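Long-range contact in caspase Nc (Drosophila melanogaster, PDB 2FP3), which is an initiator cysteine protease of the caspase family that helps launch the proteolytic cascade executing apoptosis, including steroid-triggered cell death during metamorphosis: residues T245-F259 with I275-K289. The protein carries 2 engineered substitutions. Numbering follows the deposited sequence.
Sequences THRDLDTGSWYIQKF and ILKKTSEAVGNKRTK
Trp254 and Phe259 of helix 251-266 pack against Val283, Thr279 and Ile275 of helix 272-284, a steeply crossing pair (129° between segment directions, axes 9.1 Å apart) lying against the central sheet of the caspase fold. Thr279 fills the middle. Its CB carries two branches: CG2, anti to the backbone N (OG1 at chi1 -58°), meets Tyr255 O, the Tyr255 ring and Phe259 CB. OG1 sits in the ring plane of Phe259, at the edge, 3.7 Å from CD1, and donates to Ile275 O at 2.7 Å from above the carbonyl plane. That oxygen therefore takes two bonds, the other from Thr279 N, and the buried hydroxyl is satisfied within its own helix. Beyond it, Phe259 CE1 reaches Ile275 CG2 at 4.0 Å, while Leu276 CD2 touches both Phe259 CE1 and Tyr255 OH; Leu276 and Tyr255 also rest on Cys236 of strand 233-237. At the other end, Val283 CG2 meets Trp254 CD1 at 3.6 Å. The poorly ordered Lys286, bent at chi3 and chi4, turns back to the indole; its CD and CE are modelled too close to Trp254 NE1, so their exact place is doubtful. With the same reserve, Lys286 NZ makes an off-centre cation-pi contact, 4.7 Å from the centroid of the Trp254 five-membered ring, and donates to Arg287 O. Lys289 passes Thr251 in the opposite direction, its CE against CG2; the Thr251 hydroxyl is bonded instead to Gly242 O. The Thr251 side chain lies about 9 Å from those of Ala184, the altered residue at the presumed active-site position, and of His137, probably catalytic. In the loop before helix 251-266, the imidazole of His246 stands 85° to the Arg287 guanidinium, with CD2 at the guanidinium edge, 3.6 Å from NH2.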
loop_
_atom_site.group_PDB
_atom_site.type_symbol
_atom_site.label_atom_id
_atom_site.label_comp_id
_atom_site.label_asym_id
_atom_site.label_seq_id
_atom_site.Cartn_x
_atom_site.Cartn_y
_atom_site.Cartn_z
ATOM N N THR A 245 15.993 -12.593 3.904
ATOM C CA THR A 245 15.849 -12.260 5.321
ATOM C C THR A 245 15.072 -13.344 6.064
ATOM O O THR A 245 14.332 -14.115 5.452
ATOM C CB THR A 245 15.097 -10.915 5.501
ATOM O OG1 THR A 245 15.822 -9.868 4.845
ATOM C CG2 THR A 245 14.949 -10.567 6.975
ATOM N N HIS A 246 15.253 -13.404 7.382
ATOM C CA HIS A 246 14.551 -14.372 8.220
ATOM C C HIS A 246 14.794 -15.807 7.750
ATOM O O HIS A 246 13.955 -16.681 7.941
ATOM C CB HIS A 246 13.049 -14.043 8.212
ATOM C CG HIS A 246 12.238 -14.828 9.196
ATOM N ND1 HIS A 246 11.902 -16.150 9.002
ATOM C CD2 HIS A 246 11.685 -14.470 10.378
ATOM C CE1 HIS A 246 11.175 -16.573 10.020
ATOM N NE2 HIS A 246 11.029 -15.572 10.870
ATOM N N ARG A 247 15.952 -16.036 7.138
ATOM C CA ARG A 247 16.340 -17.350 6.623
ATOM C C ARG A 247 15.400 -17.901 5.546
ATOM O O ARG A 247 15.804 -18.737 4.738
ATOM C CB ARG A 247 16.450 -18.375 7.763
ATOM C CG ARG A 247 15.170 -19.157 8.036
ATOM C CD ARG A 247 15.407 -20.346 8.950
ATOM N NE ARG A 247 14.223 -21.194 9.055
ATOM C CZ ARG A 247 13.099 -20.838 9.668
ATOM N NH1 ARG A 247 13.000 -19.643 10.239
ATOM N NH2 ARG A 247 12.070 -21.672 9.708
ATOM N N ASP A 248 14.149 -17.443 5.537
ATOM C CA ASP A 248 13.173 -17.905 4.552
ATOM C C ASP A 248 12.153 -16.829 4.165
ATOM O O ASP A 248 10.948 -17.088 4.129
ATOM C CB ASP A 248 12.441 -19.156 5.072
ATOM C CG ASP A 248 11.610 -18.883 6.323
ATOM O OD1 ASP A 248 12.173 -18.407 7.329
ATOM O OD2 ASP A 248 10.389 -19.155 6.301
ATOM N N LEU A 249 12.642 -15.626 3.869
ATOM C CA LEU A 249 11.776 -14.514 3.482
ATOM C C LEU A 249 12.535 -13.421 2.736
ATOM O O LEU A 249 13.750 -13.506 2.549
ATOM C CB LEU A 249 11.105 -13.896 4.713
ATOM C CG LEU A 249 9.907 -14.615 5.333
ATOM C CD1 LEU A 249 9.422 -13.835 6.541
ATOM C CD2 LEU A 249 8.794 -14.744 4.303
ATOM N N ASP A 250 11.799 -12.395 2.318
ATOM C CA ASP A 250 12.369 -11.263 1.596
ATOM C C ASP A 250 12.154 -10.002 2.429
ATOM O O ASP A 250 11.308 -9.982 3.323
ATOM O OD1 ASP A 250 12.632 -9.013 -0.374
ATOM O OD2 ASP A 250 12.840 -10.672 -1.793
ATOM N N THR A 251 12.921 -8.955 2.140
ATOM C CA THR A 251 12.805 -7.699 2.877
ATOM C C THR A 251 11.418 -7.056 2.773
ATOM O O THR A 251 10.893 -6.539 3.762
ATOM C CB THR A 251 13.869 -6.687 2.410
ATOM O OG1 THR A 251 13.875 -6.621 0.977
ATOM C CG2 THR A 251 15.244 -7.102 2.906
ATOM N N GLY A 252 10.826 -7.090 1.582
ATOM C CA GLY A 252 9.503 -6.516 1.404
ATOM C C GLY A 252 8.456 -7.269 2.210
ATOM O O GLY A 252 7.551 -6.667 2.797
ATOM N N SER A 253 8.585 -8.595 2.238
ATOM C CA SER A 253 7.661 -9.446 2.980
ATOM C C SER A 253 7.761 -9.135 4.468
ATOM O O SER A 253 6.760 -9.155 5.182
ATOM C CB SER A 253 7.986 -10.926 2.736
ATOM O OG SER A 253 7.831 -11.272 1.367
ATOM N N TRP A 254 8.975 -8.846 4.927
ATOM C CA TRP A 254 9.212 -8.518 6.327
ATOM C C TRP A 254 8.639 -7.127 6.599
ATOM O O TRP A 254 8.076 -6.863 7.661
ATOM C CB TRP A 254 10.711 -8.547 6.625
ATOM C CG TRP A 254 11.016 -8.624 8.079
ATOM C CD1 TRP A 254 11.735 -7.730 8.814
ATOM C CD2 TRP A 254 10.600 -9.651 8.989
ATOM N NE1 TRP A 254 11.796 -8.134 10.127
ATOM C CE2 TRP A 254 11.109 -9.311 10.262
ATOM C CE3 TRP A 254 9.849 -10.827 8.853
ATOM C CZ2 TRP A 254 10.888 -10.104 11.396
ATOM C CZ3 TRP A 254 9.629 -11.615 9.981
ATOM C CH2 TRP A 254 10.149 -11.249 11.234
ATOM N N TYR A 255 8.795 -6.240 5.619
ATOM C CA TYR A 255 8.264 -4.886 5.702
ATOM C C TYR A 255 6.744 -4.992 5.839
ATOM O O TYR A 255 6.140 -4.408 6.744
ATOM C CB TYR A 255 8.599 -4.119 4.422
ATOM C CG TYR A 255 7.916 -2.779 4.331
ATOM C CD1 TYR A 255 8.471 -1.651 4.932
ATOM C CD2 TYR A 255 6.710 -2.634 3.646
ATOM C CE1 TYR A 255 7.851 -0.411 4.848
ATOM C CE2 TYR A 255 6.078 -1.394 3.557
ATOM C CZ TYR A 255 6.659 -0.285 4.158
ATOM O OH TYR A 255 6.075 0.958 4.035
ATOM N N ILE A 256 6.133 -5.747 4.929
ATOM C CA ILE A 256 4.690 -5.953 4.931
ATOM C C ILE A 256 4.178 -6.560 6.230
ATOM O O ILE A 256 3.179 -6.095 6.789
ATOM C CB ILE A 256 4.256 -6.864 3.774
ATOM C CG1 ILE A 256 4.338 -6.099 2.462
ATOM C CG2 ILE A 256 2.833 -7.348 3.991
ATOM C CD1 ILE A 256 4.056 -6.957 1.265
ATOM N N GLN A 257 4.849 -7.602 6.708
ATOM C CA GLN A 257 4.414 -8.242 7.941
ATOM C C GLN A 257 4.476 -7.283 9.117
ATOM O O GLN A 257 3.517 -7.167 9.888
ATOM C CB GLN A 257 5.264 -9.483 8.228
ATOM C CG GLN A 257 5.104 -10.578 7.178
ATOM C CD GLN A 257 3.656 -11.005 6.992
ATOM O OE1 GLN A 257 3.158 -11.078 5.865
ATOM N NE2 GLN A 257 2.975 -11.290 8.098
ATOM N N LYS A 258 5.599 -6.583 9.245
ATOM C CA LYS A 258 5.789 -5.638 10.332
ATOM C C LYS A 258 4.747 -4.530 10.222
ATOM O O LYS A 258 4.234 -4.027 11.229
ATOM C CB LYS A 258 7.198 -5.047 10.270
ATOM C CG LYS A 258 7.675 -4.512 11.604
ATOM C CD LYS A 258 7.714 -5.617 12.655
ATOM C CE LYS A 258 8.000 -5.056 14.042
ATOM N NZ LYS A 258 8.064 -6.103 15.099
ATOM N N PHE A 259 4.441 -4.150 8.984
ATOM C CA PHE A 259 3.449 -3.116 8.737
ATOM C C PHE A 259 2.085 -3.540 9.275
ATOM O O PHE A 259 1.432 -2.792 10.007
ATOM C CB PHE A 259 3.334 -2.834 7.241
ATOM C CG PHE A 259 2.241 -1.871 6.897
ATOM C CD1 PHE A 259 2.254 -0.575 7.408
ATOM C CD2 PHE A 259 1.186 -2.260 6.080
ATOM C CE1 PHE A 259 1.230 0.320 7.110
ATOM C CE2 PHE A 259 0.157 -1.368 5.777
ATOM C CZ PHE A 259 0.182 -0.081 6.293
ATOM N N ILE A 275 2.761 5.415 11.917
ATOM C CA ILE A 275 2.812 3.979 11.739
ATOM C C ILE A 275 3.926 3.580 10.771
ATOM O O ILE A 275 4.624 2.601 11.009
ATOM C CB ILE A 275 1.440 3.462 11.252
ATOM C CG1 ILE A 275 0.467 3.452 12.442
ATOM C CG2 ILE A 275 1.579 2.076 10.632
ATOM C CD1 ILE A 275 -0.981 3.142 12.080
ATOM N N LEU A 276 4.095 4.346 9.690
ATOM C CA LEU A 276 5.140 4.063 8.703
ATOM C C LEU A 276 6.517 4.249 9.328
ATOM O O LEU A 276 7.426 3.485 9.042
ATOM C CB LEU A 276 5.003 4.967 7.465
ATOM C CG LEU A 276 3.805 4.707 6.546
ATOM C CD1 LEU A 276 3.768 5.722 5.428
ATOM C CD2 LEU A 276 3.885 3.307 5.971
ATOM N N LYS A 277 6.685 5.266 10.168
ATOM C CA LYS A 277 7.973 5.463 10.825
ATOM C C LYS A 277 8.201 4.285 11.771
ATOM O O LYS A 277 9.309 3.761 11.844
ATOM C CB LYS A 277 8.011 6.765 11.620
ATOM C CG LYS A 277 8.074 8.035 10.780
ATOM C CD LYS A 277 7.958 9.240 11.704
ATOM C CE LYS A 277 7.495 10.486 10.989
ATOM N NZ LYS A 277 6.152 10.369 10.414
ATOM N N LYS A 278 7.150 3.867 12.477
ATOM C CA LYS A 278 7.241 2.728 13.395
ATOM C C LYS A 278 7.590 1.482 12.597
ATOM O O LYS A 278 8.412 0.677 13.014
ATOM C CB LYS A 278 5.913 2.486 14.117
ATOM C CG LYS A 278 6.009 2.433 15.641
ATOM C CD LYS A 278 6.908 1.310 16.136
ATOM C CE LYS A 278 7.095 1.397 17.648
ATOM N NZ LYS A 278 8.167 0.492 18.146
ATOM N N THR A 279 6.955 1.321 11.445
ATOM C CA THR A 279 7.233 0.172 10.606
ATOM C C THR A 279 8.704 0.189 10.188
ATOM O O THR A 279 9.411 -0.811 10.332
ATOM C CB THR A 279 6.337 0.185 9.355
ATOM O OG1 THR A 279 4.969 0.198 9.763
ATOM C CG2 THR A 279 6.582 -1.040 8.492
ATOM N N SER A 280 9.161 1.337 9.689
ATOM C CA SER A 280 10.544 1.493 9.237
ATOM C C SER A 280 11.564 1.305 10.348
ATOM O O SER A 280 12.664 0.829 10.110
ATOM C CB SER A 280 10.744 2.871 8.617
ATOM O OG SER A 280 12.121 3.160 8.440
ATOM N N GLU A 281 11.207 1.698 11.558
ATOM C CA GLU A 281 12.107 1.562 12.683
ATOM C C GLU A 281 12.168 0.093 13.075
ATOM O O GLU A 281 13.236 -0.451 13.359
ATOM C CB GLU A 281 11.587 2.371 13.863
ATOM C CG GLU A 281 12.476 2.300 15.081
ATOM C CD GLU A 281 11.684 2.348 16.359
ATOM O OE1 GLU A 281 10.960 1.368 16.649
ATOM O OE2 GLU A 281 11.776 3.370 17.065
ATOM N N ALA A 282 10.998 -0.537 13.083
ATOM C CA ALA A 282 10.863 -1.941 13.443
ATOM C C ALA A 282 11.599 -2.854 12.477
ATOM O O ALA A 282 12.500 -3.593 12.871
ATOM C CB ALA A 282 9.397 -2.314 13.486
ATOM N N VAL A 283 11.210 -2.799 11.210
ATOM C CA VAL A 283 11.828 -3.625 10.182
ATOM C C VAL A 283 13.337 -3.385 10.136
ATOM O O VAL A 283 14.102 -4.261 9.734
ATOM C CB VAL A 283 11.209 -3.325 8.790
ATOM C CG1 VAL A 283 11.516 -1.893 8.382
ATOM C CG2 VAL A 283 11.729 -4.307 7.753
ATOM N N GLY A 284 13.758 -2.198 10.562
ATOM C CA GLY A 284 15.171 -1.864 10.551
ATOM C C GLY A 284 15.954 -2.517 11.671
ATOM O O GLY A 284 16.990 -3.136 11.435
ATOM N N ASN A 285 15.462 -2.378 12.897
ATOM C CA ASN A 285 16.129 -2.961 14.052
ATOM C C ASN A 285 16.021 -4.481 14.005
ATOM O O ASN A 285 15.103 -5.062 14.583
ATOM C CB ASN A 285 15.497 -2.437 15.345
ATOM C CG ASN A 285 16.226 -2.917 16.590
ATOM O OD1 ASN A 285 15.778 -2.683 17.714
ATOM N ND2 ASN A 285 17.357 -3.584 16.395
ATOM N N LYS A 286 16.957 -5.121 13.313
ATOM C CA LYS A 286 16.947 -6.573 13.210
ATOM C C LYS A 286 18.229 -7.145 12.608
ATOM O O LYS A 286 19.334 -6.714 12.945
ATOM C CB LYS A 286 15.742 -7.030 12.385
ATOM C CG LYS A 286 15.777 -6.588 10.934
ATOM C CD LYS A 286 14.642 -7.214 10.147
ATOM C CE LYS A 286 14.676 -8.737 10.221
ATOM N NZ LYS A 286 15.923 -9.313 9.648
ATOM N N ARG A 287 18.069 -8.115 11.713
ATOM C CA ARG A 287 19.195 -8.783 11.071
ATOM C C ARG A 287 19.192 -8.674 9.546
ATOM O O ARG A 287 18.198 -8.279 8.938
ATOM C CB ARG A 287 19.193 -10.259 11.478
ATOM C CG ARG A 287 17.841 -10.928 11.275
ATOM C CD ARG A 287 17.779 -12.316 11.888
ATOM N NE ARG A 287 16.442 -12.891 11.764
ATOM C CZ ARG A 287 16.092 -14.086 12.229
ATOM N NH1 ARG A 287 16.979 -14.848 12.855
ATOM N NH2 ARG A 287 14.850 -14.523 12.068
ATOM N N THR A 288 20.325 -9.030 8.947
ATOM C CA THR A 288 20.530 -9.016 7.499
ATOM C C THR A 288 19.909 -7.853 6.714
ATOM O O THR A 288 19.270 -8.065 5.682
ATOM C CB THR A 288 20.056 -10.354 6.870
ATOM O OG1 THR A 288 20.309 -10.341 5.459
ATOM C CG2 THR A 288 18.572 -10.570 7.112
ATOM N N LYS A 289 20.113 -6.628 7.197
ATOM C CA LYS A 289 19.592 -5.428 6.534
ATOM C C LYS A 289 19.827 -4.176 7.374
ATOM O O LYS A 289 19.315 -3.101 7.062
ATOM C CB LYS A 289 18.091 -5.566 6.243
ATOM C CG LYS A 289 17.199 -5.595 7.476
ATOM C CD LYS A 289 15.723 -5.689 7.095
ATOM C CE LYS A 289 15.400 -7.000 6.392
ATOM N NZ LYS A 289 13.958 -7.106 6.044
#